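Bartonella effector protein (Bep) substrate of VirB T4SS (Bartonella clarridgeiae, PDB 4YK2) is a Bartonella effector whose BID domain, the part described here, probably serves as the signal for its translocation through the VirB type IV secretion system. Local coordinates at residues A[32-37]-A[117-122]; A[71-76]-A[112-117]. One frame throughout, in Å; residues are numbered along the deposited sequence. Where two conformers were deposited one is given.

Contact 1: A[32-37]-A[117-122]; sequences HSIQEQ and ADAVEN
With CG1 opposite the carbonyl carbon and beside the backbone N (chi1 -68°), Ile-34 turns its longer branch toward the methyl of Ala-119, although the CB bond itself does not aim at the other helix; CG1 of Ile-34 reaches Ala-119 CB at 3.7 Å. Chi2 of 176° keeps that branch extended and carries Ile-34 CD1 on to Val-120 CG2, a looser approach of 4.3 Å. Ser-33 meets the same methyl, its OG sitting 3.6 Å from Ala-119 CB. This hydroxyl finds its polar partner within its own helix, in a hydrogen bond to the carbonyl of Ser-30. The two segments belong to helices 21-49 and 106-123, antiparallel members of the BID four-helix bundle. Their short axes run at 155° and come within 8.9 Å. The methyl of Ala-119, the smallest side chain at the contact, is consistent with this close approach: the nearest CA atoms, those of Ile-34 and Ala-119, are 5.8 Å apart. Val-120, on the flank of the methyl, also packs on Pro-66 and on His-63 of helix 56-64.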
# COMPACT_ATOMS: atom_id res chain seq x y z
N HIS A 32 6.17 -9.39 11.84
CA HIS A 32 6.50 -8.00 12.15
C HIS A 32 6.61 -7.12 10.90
O HIS A 32 6.09 -6.01 10.87
CB HIS A 32 7.80 -7.91 12.95
CG HIS A 32 8.28 -6.52 13.15
ND1 HIS A 32 7.75 -5.66 14.09
CD2 HIS A 32 9.25 -5.81 12.51
CE1 HIS A 32 8.37 -4.50 14.03
NE2 HIS A 32 9.28 -4.56 13.07
N SER A 33 7.30 -7.61 9.87
CA SER A 33 7.49 -6.79 8.68
C SER A 33 6.17 -6.61 7.92
O SER A 33 5.95 -5.59 7.27
CB SER A 33 8.54 -7.41 7.76
OG SER A 33 8.14 -8.71 7.36
N ILE A 34 5.30 -7.62 7.99
CA ILE A 34 3.96 -7.51 7.41
C ILE A 34 3.19 -6.42 8.12
O ILE A 34 2.60 -5.53 7.50
CB ILE A 34 3.20 -8.84 7.47
CG1 ILE A 34 3.85 -9.86 6.54
CG2 ILE A 34 1.71 -8.63 7.12
CD1 ILE A 34 3.22 -11.24 6.62
N GLN A 35 3.21 -6.48 9.45
CA GLN A 35 2.47 -5.53 10.25
C GLN A 35 2.97 -4.09 10.07
O GLN A 35 2.16 -3.17 9.96
CB GLN A 35 2.53 -5.92 11.72
CG GLN A 35 1.69 -5.06 12.63
CD GLN A 35 1.83 -5.48 14.08
OE1 GLN A 35 0.83 -5.71 14.78
NE2 GLN A 35 3.07 -5.60 14.55
N GLU A 36 4.28 -3.90 10.01
CA GLU A 36 4.81 -2.56 9.79
C GLU A 36 4.42 -1.97 8.43
O GLU A 36 4.22 -0.76 8.31
CB GLU A 36 6.34 -2.56 9.93
CG GLU A 36 6.83 -2.59 11.39
CD GLU A 36 6.20 -1.49 12.25
OE1 GLU A 36 6.50 -0.29 12.02
OE2 GLU A 36 5.41 -1.83 13.17
N GLN A 37 4.35 -2.81 7.40
CA GLN A 37 3.93 -2.30 6.08
C GLN A 37 2.45 -1.95 6.08
O GLN A 37 2.06 -0.95 5.49
CB GLN A 37 4.24 -3.32 4.98
CG GLN A 37 5.75 -3.50 4.76
CD GLN A 37 6.47 -2.18 4.62
OE1 GLN A 37 6.01 -1.28 3.91
NE2 GLN A 37 7.61 -2.05 5.30
N ALA A 117 3.76 -7.06 -0.12
CA ALA A 117 3.66 -8.24 -0.98
C ALA A 117 4.87 -9.16 -0.85
O ALA A 117 4.71 -10.38 -0.83
CB ALA A 117 3.50 -7.82 -2.42
N ASP A 118 6.07 -8.59 -0.79
CA ASP A 118 7.29 -9.37 -0.62
C ASP A 118 7.29 -10.11 0.71
O ASP A 118 7.72 -11.26 0.78
CB ASP A 118 8.53 -8.47 -0.68
CG ASP A 118 8.85 -8.00 -2.09
OD1 ASP A 118 8.22 -8.50 -3.05
OD2 ASP A 118 9.74 -7.14 -2.24
N ALA A 119 6.81 -9.44 1.76
CA ALA A 119 6.80 -10.04 3.09
C ALA A 119 5.78 -11.17 3.14
O ALA A 119 6.04 -12.22 3.73
CB ALA A 119 6.50 -8.99 4.15
N VAL A 120 4.63 -10.96 2.52
CA VAL A 120 3.61 -12.00 2.43
C VAL A 120 4.14 -13.18 1.63
O VAL A 120 4.02 -14.34 2.04
CB VAL A 120 2.31 -11.46 1.82
CG1 VAL A 120 1.33 -12.61 1.58
CG2 VAL A 120 1.68 -10.39 2.71
N GLU A 121 4.73 -12.88 0.47
CA GLU A 121 5.29 -13.90 -0.41
C GLU A 121 6.37 -14.72 0.30
O GLU A 121 6.50 -15.92 0.08
CB GLU A 121 5.87 -13.26 -1.67
CG GLU A 121 6.42 -14.23 -2.69
CD GLU A 121 5.40 -14.61 -3.74
OE1 GLU A 121 5.00 -15.79 -3.79
OE2 GLU A 121 5.02 -13.72 -4.53
N ASN A 122 7.14 -14.06 1.15
CA ASN A 122 8.21 -14.74 1.86
C ASN A 122 7.67 -15.62 2.98
O ASN A 122 8.21 -16.69 3.26
CB ASN A 122 9.22 -13.74 2.43
CG ASN A 122 10.22 -14.40 3.38
OD1 ASN A 122 11.21 -14.99 2.95
ND2 ASN A 122 9.96 -14.30 4.68

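Contact 2: A[71-76]-A[112-117]; sequences IISNTL and AIHKYA
Two helices of the BID-domain bundle, 69-78 and 106-123, run almost exactly antiparallel here: the short axes make 173° and come no closer than 10.8 Å, wide enough that side chains rather than backbones bridge the gap. The apolar bridge is a methyl-to-methyl approach, Leu-76 CD2 to Ile-113 CD1 at 3.6 Å, with the two side chains crossing at a slant. Leu-76 delivers its branch by setting CG opposite the backbone N (chi1 -172°), while Ile-113 sends out CD1 on an extended CG1 arm. Toward the other end of the contact, the His-114 ring swings over to Ser-73. Its NE2 comes 3.4 Å from Ser-73 OG and 3.6 Å from Ser-73 CB, and the hydroxyl approaches the imidazole obliquely. The clear hydrogen bond of Ser-73 OG is made inside its own helix, to the carbonyl of Thr-69, and Thr-69 also touches the His-114 side chain. Ser-73 OG is a looser 4.3 Å from Ile-113 CG2. Leu-76 also packs on Phe-83, and Ile-113 on Ile-62 and Leu-55, so the apolar pair extends into contacts with helix 56-64 and neighbouring loops. Three of the four touching residues, Ser-73, Leu-76 and Ile-113, are buried, and the axes are close to antiparallel, as expected for antiparallel neighbours in the four-helix bundle of the BID domain.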
# COMPACT_ATOMS: atom_id res chain seq x y z
N ILE A 71 -0.01 -5.61 -11.23
CA ILE A 71 -1.17 -4.99 -11.89
C ILE A 71 -1.74 -3.85 -11.05
O ILE A 71 -1.98 -2.75 -11.53
CB ILE A 71 -2.25 -6.05 -12.18
CG1 ILE A 71 -1.84 -6.91 -13.37
CG2 ILE A 71 -3.60 -5.38 -12.46
CD1 ILE A 71 -2.63 -8.21 -13.50
N ILE A 72 -1.96 -4.13 -9.77
CA ILE A 72 -2.46 -3.14 -8.85
C ILE A 72 -1.51 -1.94 -8.72
O ILE A 72 -1.96 -0.79 -8.74
CB ILE A 72 -2.75 -3.80 -7.50
CG1 ILE A 72 -4.00 -4.70 -7.65
CG2 ILE A 72 -2.96 -2.75 -6.41
CD1 ILE A 72 -4.19 -5.73 -6.53
N SER A 73 -0.20 -2.20 -8.64
CA SER A 73 0.80 -1.14 -8.50
C SER A 73 0.88 -0.23 -9.70
O SER A 73 1.05 0.98 -9.55
CB SER A 73 2.20 -1.76 -8.25
OG SER A 73 2.20 -2.41 -7.00
N ASN A 74 0.80 -0.81 -10.89
CA ASN A 74 0.80 -0.06 -12.14
C ASN A 74 -0.40 0.88 -12.22
O ASN A 74 -0.28 2.03 -12.65
CB ASN A 74 0.78 -1.01 -13.34
CG ASN A 74 0.75 -0.28 -14.65
OD1 ASN A 74 1.75 0.29 -15.08
ND2 ASN A 74 -0.41 -0.28 -15.30
N THR A 75 -1.56 0.38 -11.83
CA THR A 75 -2.76 1.21 -11.81
C THR A 75 -2.60 2.34 -10.80
O THR A 75 -2.96 3.49 -11.07
CB THR A 75 -4.03 0.40 -11.47
OG1 THR A 75 -4.28 -0.53 -12.53
CG2 THR A 75 -5.23 1.33 -11.31
N LEU A 76 -2.02 2.04 -9.65
CA LEU A 76 -1.84 3.06 -8.61
C LEU A 76 -0.87 4.15 -9.07
O LEU A 76 -1.08 5.34 -8.79
CB LEU A 76 -1.35 2.42 -7.31
CG LEU A 76 -1.30 3.31 -6.08
CD1 LEU A 76 -2.65 3.95 -5.82
CD2 LEU A 76 -0.87 2.47 -4.85
N ALA A 112 5.45 0.71 -0.41
CA ALA A 112 5.02 0.01 0.80
C ALA A 112 4.18 -1.21 0.43
O ALA A 112 4.26 -2.24 1.09
CB ALA A 112 4.24 0.94 1.70
N ILE A 113 3.41 -1.10 -0.64
CA ILE A 113 2.62 -2.23 -1.12
C ILE A 113 3.53 -3.33 -1.67
O ILE A 113 3.29 -4.52 -1.43
CB ILE A 113 1.58 -1.77 -2.17
CG1 ILE A 113 0.48 -0.96 -1.48
CG2 ILE A 113 0.97 -2.97 -2.91
CD1 ILE A 113 -0.44 -0.23 -2.47
N HIS A 114 4.60 -2.95 -2.37
CA HIS A 114 5.57 -3.94 -2.85
C HIS A 114 6.27 -4.64 -1.67
O HIS A 114 6.46 -5.86 -1.70
CB HIS A 114 6.63 -3.29 -3.76
CG HIS A 114 6.21 -3.17 -5.19
ND1 HIS A 114 6.14 -4.25 -6.04
CD2 HIS A 114 5.85 -2.09 -5.93
CE1 HIS A 114 5.74 -3.85 -7.24
NE2 HIS A 114 5.56 -2.54 -7.20
N LYS A 115 6.63 -3.88 -0.64
CA LYS A 115 7.24 -4.47 0.56
C LYS A 115 6.28 -5.42 1.28
O LYS A 115 6.68 -6.49 1.72
CB LYS A 115 7.72 -3.39 1.52
CG LYS A 115 8.95 -2.65 1.03
CD LYS A 115 9.44 -1.65 2.06
CE LYS A 115 10.59 -0.83 1.49
NZ LYS A 115 10.83 0.42 2.27
N TYR A 116 5.02 -5.00 1.41
CA TYR A 116 3.98 -5.85 1.98
C TYR A 116 3.86 -7.16 1.21
O TYR A 116 3.89 -8.25 1.79
CB TYR A 116 2.64 -5.08 1.98
CG TYR A 116 1.44 -5.91 2.36
CD1 TYR A 116 1.12 -6.15 3.69
CD2 TYR A 116 0.61 -6.44 1.38
CE1 TYR A 116 0.03 -6.90 4.04
CE2 TYR A 116 -0.49 -7.20 1.72
CZ TYR A 116 -0.78 -7.42 3.05
OH TYR A 116 -1.88 -8.17 3.37
N ALA A 117 3.76 -7.06 -0.12
CA ALA A 117 3.66 -8.24 -0.98
C ALA A 117 4.87 -9.16 -0.85
O ALA A 117 4.71 -10.38 -0.83
CB ALA A 117 3.50 -7.82 -2.42

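How the contacts relate
Helix 106-123 is common to both contacts, whose residue ranges on this helix overlap at Ala-117: contact 1 sets 117-122 against helix 21-49, and contact 2 sets 112-117 against helix 69-78. Their centres lie about 12 Å apart. Both 71-76 and 112-117 come after 32-37 and no later than the start of 117-122, so contact 2 closes a shorter span of chain inside that of contact 1. Packing joins them directly, since Gln-37 CD lies 3.6 Å from Lys-115 CB. The last long helix thus ties early, middle and late parts of the sequence into one bundle. Contact 2 is nearer the chain centre, about 6 Å against 11 Å between centres, and more deeply buried.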